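Local structure of TCP pilus virulence regulatory protein (Vibrio cholerae serotype O1, 5SUW) at residues N10-S15 / V81-I86; F33-G38 / E77-S82. The protein probably acts as a DNA-binding transcription regulator of the AraC family that controls toxin-coregulated pilus virulence genes, and holds a small carboxylic-acid ligand here. All blocks are in the same frame, centred on the assembly; numbering follows the deposited sequence.

Contact 1 of 2, residues N10-S15 / V81-I86; sequences NVYRMS and VSVITI. With 70G (3-[(1R)-8-methyl-1,2,3,4-tetrahydronaphthalen-1-yl]propanoic acid), chain B.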
# COMPACT_ATOMS: atom_id res chain seq x y z
N ASN A 10 -10.42 1.80 -5.28
CA ASN A 10 -11.02 3.10 -5.00
C ASN A 10 -10.57 4.11 -6.04
O ASN A 10 -9.51 3.97 -6.65
CB ASN A 10 -10.65 3.59 -3.59
CG ASN A 10 -11.23 2.72 -2.49
OD1 ASN A 10 -10.53 1.88 -1.92
ND2 ASN A 10 -12.52 2.89 -2.22
N VAL A 11 -11.39 5.14 -6.23
CA VAL A 11 -11.08 6.24 -7.13
C VAL A 11 -11.29 7.55 -6.38
O VAL A 11 -12.40 7.83 -5.92
CB VAL A 11 -11.94 6.22 -8.41
CG1 VAL A 11 -11.61 7.42 -9.28
CG2 VAL A 11 -11.69 4.95 -9.17
N TYR A 12 -10.23 8.36 -6.29
CA TYR A 12 -10.25 9.63 -5.60
C TYR A 12 -10.16 10.78 -6.59
O TYR A 12 -9.34 10.75 -7.52
CB TYR A 12 -9.09 9.73 -4.61
CG TYR A 12 -9.03 8.57 -3.65
CD1 TYR A 12 -8.30 7.43 -3.96
CD2 TYR A 12 -9.69 8.61 -2.44
CE1 TYR A 12 -8.23 6.38 -3.08
CE2 TYR A 12 -9.62 7.56 -1.55
CZ TYR A 12 -8.90 6.45 -1.87
OH TYR A 12 -8.83 5.39 -0.99
N ARG A 13 -10.99 11.80 -6.39
CA ARG A 13 -10.98 12.99 -7.22
C ARG A 13 -9.98 14.00 -6.65
O ARG A 13 -9.75 14.07 -5.44
CB ARG A 13 -12.38 13.61 -7.31
CG ARG A 13 -12.64 14.57 -8.48
CD ARG A 13 -13.59 15.67 -8.03
NE ARG A 13 -14.26 16.38 -9.12
CZ ARG A 13 -15.19 17.31 -8.93
NH1 ARG A 13 -15.55 17.64 -7.70
NH2 ARG A 13 -15.76 17.92 -9.97
N MET A 14 -9.39 14.80 -7.54
CA MET A 14 -8.27 15.66 -7.16
C MET A 14 -8.33 16.92 -8.03
O MET A 14 -8.12 16.85 -9.24
CB MET A 14 -6.96 14.92 -7.34
CG MET A 14 -5.70 15.66 -6.95
SD MET A 14 -4.42 14.41 -6.70
CE MET A 14 -3.01 15.44 -6.32
N SER A 15 -8.64 18.06 -7.41
CA SER A 15 -8.81 19.30 -8.15
C SER A 15 -7.46 19.98 -8.36
O SER A 15 -6.42 19.53 -7.87
CB SER A 15 -9.79 20.21 -7.41
OG SER A 15 -9.57 20.11 -6.01
N VAL A 81 -7.51 9.74 -9.33
CA VAL A 81 -6.49 8.77 -8.95
C VAL A 81 -7.17 7.46 -8.62
O VAL A 81 -8.08 7.41 -7.77
CB VAL A 81 -5.67 9.28 -7.76
CG1 VAL A 81 -4.46 8.37 -7.54
CG2 VAL A 81 -5.27 10.72 -7.98
N SER A 82 -6.74 6.38 -9.28
CA SER A 82 -7.24 5.03 -9.03
C SER A 82 -6.22 4.27 -8.21
O SER A 82 -5.03 4.27 -8.53
CB SER A 82 -7.52 4.28 -10.34
OG SER A 82 -8.36 5.03 -11.18
N VAL A 83 -6.69 3.59 -7.17
CA VAL A 83 -5.85 2.79 -6.29
C VAL A 83 -6.37 1.36 -6.26
O VAL A 83 -7.58 1.14 -6.07
CB VAL A 83 -5.80 3.35 -4.86
CG1 VAL A 83 -4.79 2.55 -4.00
CG2 VAL A 83 -5.47 4.85 -4.90
N ILE A 84 -5.47 0.40 -6.43
CA ILE A 84 -5.79 -1.02 -6.32
C ILE A 84 -5.01 -1.59 -5.15
O ILE A 84 -3.79 -1.42 -5.07
CB ILE A 84 -5.47 -1.79 -7.61
CG1 ILE A 84 -6.29 -1.23 -8.76
CG2 ILE A 84 -5.73 -3.28 -7.42
CD1 ILE A 84 -5.95 -1.89 -10.10
N THR A 85 -5.71 -2.24 -4.23
CA THR A 85 -5.08 -3.00 -3.17
C THR A 85 -5.28 -4.47 -3.48
O THR A 85 -6.41 -4.90 -3.73
CB THR A 85 -5.67 -2.63 -1.81
OG1 THR A 85 -5.54 -1.21 -1.62
CG2 THR A 85 -4.92 -3.37 -0.70
N ILE A 86 -4.19 -5.22 -3.52
CA ILE A 86 -4.20 -6.60 -3.98
C ILE A 86 -4.12 -7.52 -2.77
O ILE A 86 -3.23 -7.36 -1.93
CB ILE A 86 -3.03 -6.87 -4.95
CG1 ILE A 86 -3.05 -5.85 -6.08
CG2 ILE A 86 -3.12 -8.27 -5.53
CD1 ILE A 86 -1.88 -5.99 -7.04
C10 70G B . -5.56 4.82 0.62
C11 70G B . -5.40 3.33 0.96
C14 70G B . -3.13 8.17 -3.74
C15 70G B . -4.12 9.10 -3.78
C01 70G B . -6.13 8.40 -0.54
C02 70G B . -5.04 8.28 -1.66
C03 70G B . -4.01 7.33 -1.62
C04 70G B . -3.05 7.28 -2.66
C05 70G B . -1.89 6.26 -2.69
C06 70G B . -1.83 5.28 -1.51
C07 70G B . -2.55 5.83 -0.23
C08 70G B . -3.92 6.36 -0.45
C09 70G B . -4.82 5.18 -0.66
O12 70G B . -5.02 2.97 2.17
O13 70G B . -5.61 2.50 0.15
C16 70G B . -5.11 9.16 -2.73

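Contact 2 of 2, residues F33-G38 / E77-S82; sequences FWIDSG and ENINVS. With 70G (3-[(1R)-8-methyl-1,2,3,4-tetrahydronaphthalen-1-yl]propanoic acid), chain B.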
# COMPACT_ATOMS: atom_id res chain seq x y z
N PHE A 33 -1.17 2.58 -7.98
CA PHE A 33 -2.04 3.69 -8.32
C PHE A 33 -1.54 4.43 -9.55
O PHE A 33 -0.36 4.38 -9.91
CB PHE A 33 -2.25 4.65 -7.13
CG PHE A 33 -1.02 5.43 -6.70
CD1 PHE A 33 -0.21 4.97 -5.68
CD2 PHE A 33 -0.74 6.67 -7.25
CE1 PHE A 33 0.89 5.70 -5.24
CE2 PHE A 33 0.36 7.41 -6.82
CZ PHE A 33 1.17 6.93 -5.81
N TRP A 34 -2.47 5.09 -10.22
CA TRP A 34 -2.17 5.93 -11.36
C TRP A 34 -3.25 6.99 -11.46
O TRP A 34 -4.37 6.82 -10.96
CB TRP A 34 -2.08 5.13 -12.66
CG TRP A 34 -3.39 4.53 -13.04
CD1 TRP A 34 -4.29 5.03 -13.94
CD2 TRP A 34 -3.97 3.34 -12.51
NE1 TRP A 34 -5.40 4.22 -14.00
CE2 TRP A 34 -5.23 3.17 -13.14
CE3 TRP A 34 -3.55 2.39 -11.57
CZ2 TRP A 34 -6.06 2.09 -12.86
CZ3 TRP A 34 -4.36 1.32 -11.30
CH2 TRP A 34 -5.61 1.18 -11.94
N ILE A 35 -2.89 8.10 -12.09
CA ILE A 35 -3.85 9.14 -12.45
C ILE A 35 -4.42 8.82 -13.83
O ILE A 35 -3.78 8.15 -14.65
CB ILE A 35 -3.22 10.54 -12.42
CG1 ILE A 35 -2.36 10.77 -13.68
CG2 ILE A 35 -2.37 10.70 -11.14
CD1 ILE A 35 -1.51 12.04 -13.61
N ASP A 36 -5.62 9.32 -14.09
CA ASP A 36 -6.32 9.00 -15.34
C ASP A 36 -6.13 10.05 -16.42
O ASP A 36 -6.47 9.79 -17.58
CB ASP A 36 -7.82 8.79 -15.07
CG ASP A 36 -8.59 10.10 -14.82
OD1 ASP A 36 -7.96 11.14 -14.51
OD2 ASP A 36 -9.84 10.08 -14.92
N SER A 37 -5.62 11.23 -16.08
CA SER A 37 -5.42 12.31 -17.05
C SER A 37 -4.53 13.37 -16.41
O SER A 37 -4.35 13.39 -15.18
CB SER A 37 -6.75 12.92 -17.49
OG SER A 37 -7.46 13.44 -16.38
N GLY A 38 -3.98 14.24 -17.24
CA GLY A 38 -3.18 15.32 -16.71
C GLY A 38 -1.83 14.89 -16.14
O GLY A 38 -1.32 13.78 -16.37
N GLU A 77 -7.93 20.77 -15.31
CA GLU A 77 -8.90 19.69 -15.40
C GLU A 77 -8.72 18.72 -14.23
O GLU A 77 -7.60 18.32 -13.91
CB GLU A 77 -8.73 18.93 -16.72
CG GLU A 77 -8.50 19.81 -17.96
CD GLU A 77 -7.06 20.26 -18.14
OE1 GLU A 77 -6.85 21.35 -18.72
OE2 GLU A 77 -6.14 19.52 -17.73
N ASN A 78 -9.82 18.37 -13.59
CA ASN A 78 -9.74 17.51 -12.42
C ASN A 78 -9.14 16.17 -12.80
O ASN A 78 -9.19 15.73 -13.96
CB ASN A 78 -11.11 17.33 -11.78
CG ASN A 78 -11.71 18.65 -11.35
OD1 ASN A 78 -11.00 19.64 -11.19
ND2 ASN A 78 -13.03 18.66 -11.16
N ILE A 79 -8.56 15.52 -11.81
CA ILE A 79 -7.81 14.28 -11.99
C ILE A 79 -8.42 13.23 -11.08
O ILE A 79 -8.67 13.49 -9.90
CB ILE A 79 -6.31 14.48 -11.67
CG1 ILE A 79 -5.60 15.28 -12.76
CG2 ILE A 79 -5.62 13.14 -11.46
CD1 ILE A 79 -4.15 15.61 -12.41
N ASN A 80 -8.66 12.04 -11.62
CA ASN A 80 -9.05 10.90 -10.81
C ASN A 80 -7.84 10.00 -10.60
O ASN A 80 -7.21 9.56 -11.57
CB ASN A 80 -10.19 10.13 -11.46
CG ASN A 80 -11.47 10.90 -11.45
OD1 ASN A 80 -12.06 11.16 -12.50
ND2 ASN A 80 -11.90 11.32 -10.27
N VAL A 81 -7.51 9.74 -9.33
CA VAL A 81 -6.49 8.77 -8.95
C VAL A 81 -7.17 7.46 -8.62
O VAL A 81 -8.08 7.41 -7.77
CB VAL A 81 -5.67 9.28 -7.76
CG1 VAL A 81 -4.46 8.37 -7.54
CG2 VAL A 81 -5.27 10.72 -7.98
N SER A 82 -6.74 6.38 -9.28
CA SER A 82 -7.24 5.03 -9.03
C SER A 82 -6.22 4.27 -8.21
O SER A 82 -5.03 4.27 -8.53
CB SER A 82 -7.52 4.28 -10.34
OG SER A 82 -8.36 5.03 -11.18
C10 70G B . -5.56 4.82 0.62
C11 70G B . -5.40 3.33 0.96
C14 70G B . -3.13 8.17 -3.74
C15 70G B . -4.12 9.10 -3.78
C01 70G B . -6.13 8.40 -0.54
C02 70G B . -5.04 8.28 -1.66
C03 70G B . -4.01 7.33 -1.62
C04 70G B . -3.05 7.28 -2.66
C05 70G B . -1.89 6.26 -2.69
C06 70G B . -1.83 5.28 -1.51
C07 70G B . -2.55 5.83 -0.23
C08 70G B . -3.92 6.36 -0.45
C09 70G B . -4.82 5.18 -0.66
O12 70G B . -5.02 2.97 2.17
O13 70G B . -5.61 2.50 0.15
C16 70G B . -5.11 9.16 -2.73
O HOH W 1 -6.91 6.80 -12.49

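Contact 1 of 2, residues N10-S15 / V81-I86
Tyr12 and Val81 pair across two antiparallel strands of the cupin-like N-terminal domain, exchanging backbone bonds in both directions: Tyr12 N to Val81 O and Val81 N to Tyr12 O, each 2.8 Å. Two residues on along strand 79-86, and two back along strand 7-14, Asn10 and Val83 repeat the pattern, with the bond from Val83 N to Asn10 O nearly straight at 172°. Strand 7-14 is an edge strand of its five-stranded sheet, and these bonds join it to strand 79-86. Between the two hydrogen-bonded pairs, Val11 and Ser82 form a non-hydrogen-bonded pair on the other face, where Val11 CG2 approaches Ser82 OG at 3.9 Å and both side chains touch Val131 of helix 121-131.

The Tyr12 side chain rises on the face shared with Val81 and Val83 and reaches the ligand. Its CB stays near Val81 O. With CG set beside the backbone N (chi1 -53°) and the ring turned upright at chi2 90°, CD1 lies close to Val81 O and to C16 of the bound acid 70G. CE1 then meets Val83 CG2 at 3.6 Å, a methyl lying at the ring edge, near its plane. Over one face, the ligand methyl C01 sits above the ring centre at 3.6 Å from its plane, as in a CH-pi contact. At the tip, OH lies beside the first carbons of the propanoate arm, C10 and C09, and is hydrogen-bonded to Tyr266 OH of helix 263-270. Val81 adds to the same pocket wall by directing its two methyls to different partners: CG1 meets the aromatic carbon C15 of 70G at 3.8 Å, while CG2 touches the sulfur of the extended Met14 chain, with SD to CG2 4.0 Å.

Contact 2 of 2, residues F33-G38 / E77-S82
Asp36 OD1 is gripped from opposite faces of its carboxylate plane: Asn80 N donates from one side at 3.1 Å and Ser37 OG from the other at 3.0 Å. Both donors stand well out of the plane, 58° and 53° respectively. The side chain curls back to this position because CG lies between the backbone N and carbonyl carbon (chi1 75°), while Asp36 N itself bonds to Asn80 O. A carboxylate oxygen thus takes the backbone N-H of Asn80 where strand 31-35 has already ended. The Asp36 carboxylate and the Asn80 side-chain amide cross with their planes steeply turned against each other; Asp36 OD2 and Asn80 OD1, both acceptors, face each other without a hydrogen bond.

Further into the sheet the pairing becomes regular. Strands 31-35 and 79-86 are antiparallel neighbours in the five-stranded sheet of the cupin-like domain, and Trp34 and Ser82 form a hydrogen-bonded pair. Ser82 CB lies over the six-membered ring of Trp34, 3.6 Å above its plane and offset toward the rim, a CH-pi contact. Leu127 and Val131 of helix 121-131 also touch the indole. Ser82 OG donates to a water at 2.6 Å, and that water in turn donates to Trp34 O and Asn80 O, so one solvent molecule ties both strands together beside the indole.

On the other face Ile35 CB packs against Ile79 CG2 at 3.7 Å, the two side chains crossing at a slant. Phe33 lies alongside Val81 and points the same way, with CD2 4.1 Å from Val81 CG1. One face of the phenyl ring receives C05 of 70G, a carbon of the ligand's saturated ring, 3.7 Å from Phe33 CD1.

In the fold
Strand 79-86 is common to both contacts: contact 1 pairs it with the edge strand 7-14, contact 2 with strand 31-35 on its other flank. Their centres are 8 Å apart, and they share Val81 and Ser82. Contact 1 is mostly buried and joined by main-chain bonds, and its face carrying Tyr12, Val81 and Val83 is apolar or aromatic beside 70G. Contact 2 is only partly buried; it runs from the ligand site to a more exposed end where a carboxylate and a serine hydroxyl supplement the backbone pairing, with a water further in, beside Trp34 and Ser82. Tyr12, Val81 and Phe33 together line the pocket from three adjacent strands, whereas Lys31 and Lys230 hydrogen-bond to the ligand.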